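Local coordinates for uncharacterized protein, toxin (Helicobacter pylori, PDB 4LTT), which is a RelE-family toxin of the YafQ subfamily from a toxin-antitoxin system, binds copper, and probably acts as an RNA endonuclease, at residues 5-10 with 75-80; 12-17 with 79-84. All coordinates share one frame; numbering follows the deposited sequence.

Interaction 1. Residues 5-10 with 75-80; sequences NLKKSF and ELILLR
Glu-75 reaches across to Asn-5 with an extended side chain, its OE1 accepting from Asn-5 ND2 at 3.0 Å. The N-H points almost straight at the oxygen (175°), which lies in the amide plane of Asn-5, yet the amide comes to the carboxylate from above its plane, the two groups being turned 72° apart. Parallel strand pairing follows: Leu-76 O accepts from Asn-5 N, and Leu-78 N donates to Asn-5 O. Between them Ile-77 CG2 packs against the aliphatic part of Lys-7, 3.7 Å from Lys-7 CE; the bend of Lys-7 at chi2 (-59°) lays its chain there.

Leu-78 lies with Leu-6 on the face opposite Asn-5 and Ile-77. Its CB sits over one face of the Phe-10 ring as a CH-pi contact, 3.9 Å from the centroid, while Leu-78 CD1 presses on Leu-6 CD2 at 3.3 Å, tighter than usual for two methyl groups. Leu-78 O receives Lys-7 N at 3.1 Å, carrying the backbone bonding one residue past the strand, to the N-cap residue of helix 8-19. Beyond it, Leu-79 O takes the hydroxyl of Ser-9, Ser-9 OG lying 2.7 Å away in the carbonyl plane. Leu-79 and Arg-80 form a classic beta bulge opposite Val-68, and Arg-80 CD passes Ser-9 CB.

Chemically, backbone pairing hands over to a side-chain hydroxyl where strand 3-6 gives way to helix 8-19, so the first helical turn stays bonded to strand 75-82.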
ATOM      1  N   ASN A   5       3.127   9.922   4.315  1.00  7.32           N
ATOM      2  CA  ASN A   5       2.304  10.748   3.504  1.00  8.07           C
ATOM      3  C   ASN A   5       1.127   9.942   2.990  1.00  7.47           C
ATOM      4  O   ASN A   5       1.267   9.156   2.084  1.00  7.65           O
ATOM      5  CB  ASN A   5       3.150  11.359   2.408  1.00  8.40           C
ATOM      6  CG  ASN A   5       2.377  12.292   1.499  1.00  9.78           C
ATOM      7  OD1 ASN A   5       1.163  12.289   1.488  1.00 10.81           O
ATOM      8  ND2 ASN A   5       3.102  13.075   0.705  1.00 12.08           N
ATOM      9  N   LEU A   6      -0.054  10.080   3.609  1.00  7.73           N
ATOM     10  CA  LEU A   6      -1.257   9.379   3.194  1.00  7.84           C
ATOM     11  C   LEU A   6      -1.971  10.216   2.149  1.00  7.43           C
ATOM     12  O   LEU A   6      -2.534  11.289   2.472  1.00  9.02           O
ATOM     13  CB  LEU A   6      -2.183   9.205   4.389  1.00  9.04           C
ATOM     14  CG  LEU A   6      -1.688   8.276   5.486  1.00 13.25           C
ATOM     15  CD1 LEU A   6      -2.791   7.875   6.457  1.00 13.72           C
ATOM     16  CD2 LEU A   6      -0.841   7.084   5.136  1.00 16.35           C
ATOM     17  N   LYS A   7      -1.968   9.801   0.923  1.00  7.21           N
ATOM     18  CA  LYS A   7      -2.697  10.566  -0.113  1.00  6.78           C
ATOM     19  C   LYS A   7      -4.197  10.436   0.176  1.00  6.75           C
ATOM     20  O   LYS A   7      -4.653   9.432   0.718  1.00  7.60           O
ATOM     21  CB  LYS A   7      -2.347  10.023  -1.494  1.00  7.54           C
ATOM     22  CG  LYS A   7      -0.844  10.215  -1.847  1.00  9.13           C
ATOM     23  CD  LYS A   7      -0.414  11.667  -1.819  1.00 12.77           C
ATOM     24  CE  LYS A   7       0.980  12.009  -2.227  1.00 14.67           C
ATOM     25  NZ  LYS A   7       0.968  13.436  -2.726  1.00 19.10           N
ATOM     26  N   LYS A   8      -4.967  11.412  -0.289  1.00  7.70           N
ATOM     27  CA  LYS A   8      -6.401  11.335  -0.083  1.00  7.90           C
ATOM     28  C   LYS A   8      -7.008  10.097  -0.744  1.00  8.02           C
ATOM     29  O   LYS A   8      -7.964   9.519  -0.220  1.00  9.80           O
ATOM     30  CB  LYS A   8      -7.082  12.638  -0.538  1.00  9.57           C
ATOM     31  CG  LYS A   8      -6.800  13.808   0.396  1.00 12.40           C
ATOM     32  CD  LYS A   8      -7.486  13.774   1.742  1.00 18.14           C
ATOM     33  CE  LYS A   8      -6.716  14.768   2.643  1.00 21.19           C
ATOM     34  NZ  LYS A   8      -7.280  16.159   2.631  1.00 18.34           N
ATOM     35  N   SER A   9      -6.435   9.669  -1.846  1.00  8.01           N
ATOM     36  CA  SER A   9      -6.937   8.435  -2.561  1.00  9.24           C
ATOM     37  C   SER A   9      -6.786   7.232  -1.580  1.00  8.68           C
ATOM     38  O   SER A   9      -7.704   6.364  -1.464  1.00  9.52           O
ATOM     39  CB  SER A   9      -6.130   8.159  -3.846  1.00 11.05           C
ATOM     40  OG  SER A   9      -4.723   8.174  -3.656  1.00 11.76           O
ATOM     41  N   PHE A  10      -5.672   7.182  -0.852  1.00  7.20           N
ATOM     42  CA  PHE A  10      -5.464   6.105   0.095  1.00  7.08           C
ATOM     43  C   PHE A  10      -6.438   6.201   1.275  1.00  7.18           C
ATOM     44  O   PHE A  10      -6.996   5.203   1.713  1.00  6.92           O
ATOM     45  CB  PHE A  10      -4.010   6.152   0.634  1.00  6.72           C
ATOM     46  CG  PHE A  10      -3.777   5.216   1.792  1.00  6.53           C
ATOM     47  CD1 PHE A  10      -3.406   3.901   1.615  1.00  6.92           C
ATOM     48  CD2 PHE A  10      -3.997   5.677   3.117  1.00  7.46           C
ATOM     49  CE1 PHE A  10      -3.218   3.034   2.696  1.00  7.39           C
ATOM     50  CE2 PHE A  10      -3.838   4.799   4.187  1.00  7.93           C
ATOM     51  CZ  PHE A  10      -3.443   3.482   3.957  1.00  7.96           C
ATOM     52  N   GLU A  75       9.882  10.513   2.514  1.00  7.50           N
ATOM     53  CA  GLU A  75       8.506  10.109   2.796  1.00  7.13           C
ATOM     54  C   GLU A  75       8.242   8.706   2.355  1.00  6.81           C
ATOM     55  O   GLU A  75       8.787   8.238   1.317  1.00  6.90           O
ATOM     56  CB  GLU A  75       7.502  11.062   2.100  1.00  8.72           C
ATOM     57  CG  GLU A  75       7.530  12.495   2.588  1.00 10.61           C
ATOM     58  CD  GLU A  75       6.421  13.286   1.897  1.00 13.32           C
ATOM     59  OE1 GLU A  75       6.102  13.089   0.709  1.00 14.62           O
ATOM     60  OE2 GLU A  75       5.778  14.103   2.637  1.00 18.67           O
ATOM     61  N   LEU A  76       7.339   8.043   3.090  1.00  6.19           N
ATOM     62  CA  LEU A  76       6.659   6.887   2.591  1.00  5.65           C
ATOM     63  C   LEU A  76       5.281   7.330   2.156  1.00  5.06           C
ATOM     64  O   LEU A  76       4.491   7.782   2.995  1.00  6.08           O
ATOM     65  CB  LEU A  76       6.546   5.821   3.706  1.00  6.10           C
ATOM     66  CG  LEU A  76       5.669   4.610   3.266  1.00  5.99           C
ATOM     67  CD1 LEU A  76       6.284   3.872   2.104  1.00  7.42           C
ATOM     68  CD2 LEU A  76       5.532   3.688   4.404  1.00  6.86           C
ATOM     69  N   ILE A  77       5.042   7.327   0.856  1.00  5.86           N
ATOM     70  CA  ILE A  77       3.772   7.756   0.262  1.00  5.95           C
ATOM     71  C   ILE A  77       2.875   6.558   0.142  1.00  5.53           C
ATOM     72  O   ILE A  77       3.228   5.598  -0.560  1.00  6.23           O
ATOM     73  CB  ILE A  77       4.023   8.407  -1.107  1.00  7.11           C
ATOM     74  CG1 ILE A  77       4.906   9.651  -1.018  1.00  8.50           C
ATOM     75  CG2 ILE A  77       2.674   8.811  -1.724  1.00  7.67           C
ATOM     76  CD1 ILE A  77       5.540  10.011  -2.371  1.00 11.81           C
ATOM     77  N   LEU A  78       1.692   6.621   0.733  1.00  5.40           N
ATOM     78  CA  LEU A  78       0.697   5.595   0.550  1.00  5.70           C
ATOM     79  C   LEU A  78      -0.349   6.059  -0.408  1.00  5.61           C
ATOM     80  O   LEU A  78      -0.964   7.096  -0.193  1.00  6.49           O
ATOM     81  CB  LEU A  78       0.051   5.225   1.890  1.00  6.84           C
ATOM     82  CG  LEU A  78       1.062   4.802   2.992  1.00  7.29           C
ATOM     83  CD1 LEU A  78       0.299   4.176   4.151  1.00  9.73           C
ATOM     84  CD2 LEU A  78       2.060   3.734   2.470  1.00  8.25           C
ATOM     85  N   LEU A  79      -0.429   5.369  -1.556  1.00  5.91           N
ATOM     86  CA  LEU A  79      -1.249   5.789  -2.677  1.00  5.87           C
ATOM     87  C   LEU A  79      -2.628   5.132  -2.745  1.00  6.59           C
ATOM     88  O   LEU A  79      -3.645   5.829  -2.918  1.00  7.77           O
ATOM     89  CB  LEU A  79      -0.479   5.567  -3.981  1.00  7.07           C
ATOM     90  CG  LEU A  79      -1.158   6.169  -5.210  1.00  8.09           C
ATOM     91  CD1 LEU A  79      -0.984   7.650  -5.118  1.00 11.59           C
ATOM     92  CD2 LEU A  79      -0.542   5.647  -6.529  1.00 10.16           C
ATOM     93  N   ARG A  80      -2.682   3.807  -2.712  1.00  6.54           N
ATOM     94  CA  ARG A  80      -3.950   3.109  -2.870  1.00  6.66           C
ATOM     95  C   ARG A  80      -3.900   1.927  -1.952  1.00  6.79           C
ATOM     96  O   ARG A  80      -2.846   1.376  -1.612  1.00  6.12           O
ATOM     97  CB  ARG A  80      -4.134   2.498  -4.313  1.00  7.88           C
ATOM     98  CG  ARG A  80      -4.265   3.463  -5.468  1.00  9.94           C
ATOM     99  CD  ARG A  80      -5.431   4.383  -5.282  1.00 10.50           C
ATOM    100  NE  ARG A  80      -6.723   3.697  -5.115  1.00 12.05           N
ATOM    101  CZ  ARG A  80      -7.616   3.371  -6.042  1.00 11.46           C
ATOM    102  NH1 ARG A  80      -7.389   3.659  -7.328  1.00 14.37           N
ATOM    103  NH2 ARG A  80      -8.799   2.879  -5.681  1.00 13.49           N
TER

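Interaction 2. Residues 12-17 with 79-84; sequences KDFDKL and LRLGSH
Asp-13 projects from helix 8-19 onto strand 75-82, and every atom of its side chain meets Arg-80 or Leu-81. Asp-13 CB lies beside the backbone of Leu-81, 3.1 Å from Leu-81 O, and also approaches the CB of that residue. With CG anti to the carbonyl carbon, the carboxylate is set between Leu-81 N and the Arg-80 guanidinium. At the tip the two oxygens share the guanidinium: Asp-13 OD1 accepts from Arg-80 NH2 at 3.1 Å and Asp-13 OD2 from Arg-80 NE at 2.7 Å, each through its syn lone pair. This is a side-on, two-nitrogen salt bridge. The NE bond is nearly straight (173°) and lies in the guanidinium plane, whereas OD1 is tilted out of it; the carboxylate and guanidinium planes are 32° apart. Asp-13 OD2 also receives Leu-81 N at 2.8 Å, on its anti side and somewhat out of the carboxylate plane.

Apolar contacts continue along the helix. Leu-17 CD1 reaches Leu-81 CD2 at 3.6 Å, and Leu-81 CD2 also meets the edge of the Phe-14 ring, near its plane, at Phe-14 CD1. Leu-27 of helix 25-35 touches both Phe-14 and Leu-81, placing this side of the contact between the helices and the sheet. A water lies within hydrogen-bonding distance of both Asp-13 O and Leu-81 O and bridges the two backbones.

The short helix and strand segments run nearly parallel, 18° apart, with axes 7.3 Å apart at closest approach. Two strong donors converge on OD2, which would be expected to stabilise the carboxylate form of Asp-13; the two-point grip restricts rotation of the guanidinium, and the bond from Leu-81 N ties the helix-borne carboxylate to the strand backbone.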
ATOM      1  N   LYS A  12      -9.458   7.492   1.297  1.00  8.01           N
ATOM      2  CA  LYS A  12     -10.791   7.071   0.869  1.00  9.65           C
ATOM      3  C   LYS A  12     -10.811   5.555   0.781  1.00  8.90           C
ATOM      4  O   LYS A  12     -11.803   4.921   1.202  1.00  8.94           O
ATOM      5  CB  LYS A  12     -11.051   7.661  -0.526  1.00 13.25           C
ATOM      6  CG  LYS A  12     -11.330   9.190  -0.524  1.00 16.16           C
ATOM      7  CD  LYS A  12     -11.957   9.578  -1.886  1.00 21.00           C
ATOM      8  CE  LYS A  12     -11.967  11.102  -2.251  1.00 21.81           C
ATOM      9  NZ  LYS A  12     -12.542  12.071  -1.284  1.00 27.85           N
ATOM     10  N   ASP A  13      -9.795   4.938   0.202  1.00  7.57           N
ATOM     11  CA  ASP A  13      -9.773   3.464   0.097  1.00  7.02           C
ATOM     12  C   ASP A  13      -9.814   2.833   1.462  1.00  6.81           C
ATOM     13  O   ASP A  13     -10.487   1.808   1.709  1.00  7.78           O
ATOM     14  CB  ASP A  13      -8.418   3.084  -0.504  1.00  7.80           C
ATOM     15  CG  ASP A  13      -8.323   3.275  -1.974  1.00  8.92           C
ATOM     16  OD1 ASP A  13      -9.323   3.504  -2.736  1.00 10.56           O
ATOM     17  OD2 ASP A  13      -7.187   3.119  -2.530  1.00 10.05           O
ATOM     18  N   PHE A  14      -9.047   3.337   2.418  1.00  7.43           N
ATOM     19  CA  PHE A  14      -8.951   2.771   3.749  1.00  7.65           C
ATOM     20  C   PHE A  14     -10.319   2.872   4.462  1.00  7.33           C
ATOM     21  O   PHE A  14     -10.785   1.910   5.050  1.00  7.98           O
ATOM     22  CB  PHE A  14      -7.890   3.522   4.549  1.00  7.45           C
ATOM     23  CG  PHE A  14      -7.755   3.031   5.970  1.00  8.97           C
ATOM     24  CD1 PHE A  14      -6.900   1.997   6.274  1.00  9.70           C
ATOM     25  CD2 PHE A  14      -8.506   3.599   7.003  1.00 11.05           C
ATOM     26  CE1 PHE A  14      -6.812   1.474   7.581  1.00 10.82           C
ATOM     27  CE2 PHE A  14      -8.406   3.118   8.297  1.00 13.41           C
ATOM     28  CZ  PHE A  14      -7.531   2.047   8.583  1.00 12.94           C
ATOM     29  N   ASP A  15     -10.979   4.013   4.313  1.00  7.85           N
ATOM     30  CA  ASP A  15     -12.279   4.234   4.996  1.00  8.51           C
ATOM     31  C   ASP A  15     -13.307   3.261   4.413  1.00  8.71           C
ATOM     32  O   ASP A  15     -14.096   2.676   5.180  1.00  8.86           O
ATOM     33  CB  ASP A  15     -12.727   5.644   4.739  1.00 10.99           C
ATOM     34  CG  ASP A  15     -11.908   6.679   5.541  1.00 13.21           C
ATOM     35  OD1 ASP A  15     -11.049   6.340   6.342  1.00 14.44           O
ATOM     36  OD2 ASP A  15     -12.165   7.888   5.309  1.00 16.04           O
ATOM     37  N   LYS A  16     -13.294   3.036   3.120  1.00  9.79           N
ATOM     38  CA  LYS A  16     -14.162   2.061   2.452  1.00  9.57           C
ATOM     39  C   LYS A  16     -13.869   0.671   2.967  1.00  9.26           C
ATOM     40  O   LYS A  16     -14.804  -0.097   3.314  1.00  9.18           O
ATOM     41  CB  LYS A  16     -13.899   2.074   0.927  1.00 12.14           C
ATOM     42  CG  LYS A  16     -14.631   0.995   0.101  1.00 14.25           C
ATOM     43  CD  LYS A  16     -14.056   0.839  -1.312  1.00 17.43           C
ATOM     44  CE  LYS A  16     -14.722  -0.343  -2.024  1.00 22.53           C
ATOM     45  NZ  LYS A  16     -14.524  -0.278  -3.495  1.00 28.28           N
ATOM     46  N   LEU A  17     -12.597   0.294   3.063  1.00  7.54           N
ATOM     47  CA  LEU A  17     -12.267  -1.038   3.613  1.00  7.98           C
ATOM     48  C   LEU A  17     -12.754  -1.205   5.022  1.00  8.15           C
ATOM     49  O   LEU A  17     -13.235  -2.308   5.370  1.00  7.59           O
ATOM     50  CB  LEU A  17     -10.763  -1.308   3.474  1.00  8.00           C
ATOM     51  CG  LEU A  17     -10.355  -1.948   2.139  1.00  9.23           C
ATOM     52  CD1 LEU A  17      -8.896  -1.687   1.847  1.00  8.90           C
ATOM     53  CD2 LEU A  17     -10.679  -3.396   2.112  1.00 11.66           C
ATOM     54  N   LEU A  79      -0.429   5.369  -1.556  1.00  5.91           N
ATOM     55  CA  LEU A  79      -1.249   5.789  -2.677  1.00  5.87           C
ATOM     56  C   LEU A  79      -2.628   5.132  -2.745  1.00  6.59           C
ATOM     57  O   LEU A  79      -3.645   5.829  -2.918  1.00  7.77           O
ATOM     58  CB  LEU A  79      -0.479   5.567  -3.981  1.00  7.07           C
ATOM     59  CG  LEU A  79      -1.158   6.169  -5.210  1.00  8.09           C
ATOM     60  CD1 LEU A  79      -0.984   7.650  -5.118  1.00 11.59           C
ATOM     61  CD2 LEU A  79      -0.542   5.647  -6.529  1.00 10.16           C
ATOM     62  N   ARG A  80      -2.682   3.807  -2.712  1.00  6.54           N
ATOM     63  CA  ARG A  80      -3.950   3.109  -2.870  1.00  6.66           C
ATOM     64  C   ARG A  80      -3.900   1.927  -1.952  1.00  6.79           C
ATOM     65  O   ARG A  80      -2.846   1.376  -1.612  1.00  6.12           O
ATOM     66  CB  ARG A  80      -4.134   2.498  -4.313  1.00  7.88           C
ATOM     67  CG  ARG A  80      -4.265   3.463  -5.468  1.00  9.94           C
ATOM     68  CD  ARG A  80      -5.431   4.383  -5.282  1.00 10.50           C
ATOM     69  NE  ARG A  80      -6.723   3.697  -5.115  1.00 12.05           N
ATOM     70  CZ  ARG A  80      -7.616   3.371  -6.042  1.00 11.46           C
ATOM     71  NH1 ARG A  80      -7.389   3.659  -7.328  1.00 14.37           N
ATOM     72  NH2 ARG A  80      -8.799   2.879  -5.681  1.00 13.49           N
ATOM     73  N   LEU A  81      -5.099   1.439  -1.588  1.00  6.86           N
ATOM     74  CA  LEU A  81      -5.247   0.232  -0.796  1.00  6.72           C
ATOM     75  C   LEU A  81      -6.528  -0.427  -1.249  1.00  7.46           C
ATOM     76  O   LEU A  81      -7.634   0.080  -0.996  1.00  8.79           O
ATOM     77  CB  LEU A  81      -5.359   0.629   0.668  1.00  6.79           C
ATOM     78  CG  LEU A  81      -5.449  -0.578   1.660  1.00  6.01           C
ATOM     79  CD1 LEU A  81      -4.110  -1.336   1.768  1.00  7.61           C
ATOM     80  CD2 LEU A  81      -5.895  -0.065   3.061  1.00  7.39           C
ATOM     81  N   GLY A  82      -6.445  -1.532  -1.939  1.00  7.11           N
ATOM     82  CA  GLY A  82      -7.713  -2.147  -2.434  1.00  7.36           C
ATOM     83  C   GLY A  82      -7.415  -3.292  -3.368  1.00  6.54           C
ATOM     84  O   GLY A  82      -6.303  -3.799  -3.454  1.00  7.43           O
ATOM     85  N   SER A  83      -8.441  -3.792  -4.056  1.00  7.88           N
ATOM     86  CA  SER A  83      -8.307  -4.957  -4.903  1.00  7.88           C
ATOM     87  C   SER A  83      -7.558  -4.630  -6.207  1.00  7.77           C
ATOM     88  O   SER A  83      -7.518  -3.506  -6.639  1.00  8.05           O
ATOM     89  CB  SER A  83      -9.675  -5.537  -5.275  1.00  8.87           C
ATOM     90  OG  SER A  83     -10.343  -4.686  -6.105  1.00  9.96           O
ATOM     91  N   HIS A  84      -7.094  -5.666  -6.866  1.00  8.81           N
ATOM     92  CA  HIS A  84      -6.509  -5.505  -8.169  1.00  8.70           C
ATOM     93  C   HIS A  84      -7.460  -4.807  -9.131  1.00  8.62           C
ATOM     94  O   HIS A  84      -7.095  -3.878  -9.823  1.00  9.52           O
ATOM     95  CB  HIS A  84      -6.136  -6.865  -8.690  1.00  9.55           C
ATOM     96  CG  HIS A  84      -5.675  -6.837 -10.094  1.00 10.25           C
ATOM     97  ND1 HIS A  84      -4.470  -6.369 -10.464  1.00 10.28           N
ATOM     98  CD2 HIS A  84      -6.282  -7.305 -11.192  1.00 10.47           C
ATOM     99  CE1 HIS A  84      -4.342  -6.503 -11.771  1.00 11.07           C
ATOM    100  NE2 HIS A  84      -5.418  -7.099 -12.226  1.00 11.31           N
TER
HETATM  101  O   HOH W   1     -10.318   0.082  -0.732  1.00 12.47           O

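Interactions 1 and 2 follow one another along helix 8-19 and strand 75-82, their centres about 10 Å apart. They share Leu-79 and Arg-80, the bulge residues, and join directly where Phe-10 CE1 packs on Leu-81 CB at 3.8 Å. Residues 5-10 bring the chain from strand pairing into the helix, and residues 12-17 keep that helix against the strand's end. Strand 75-82 then leads to His-84, a predicted proton donor and, with Glu-58, a copper-binding residue of this protein; no copper is bound to this chain. The Arg-80 side chain lies about 8 Å from that of Glu-58 and about 11 Å from that of His-84, placing the shared residue near the metal site.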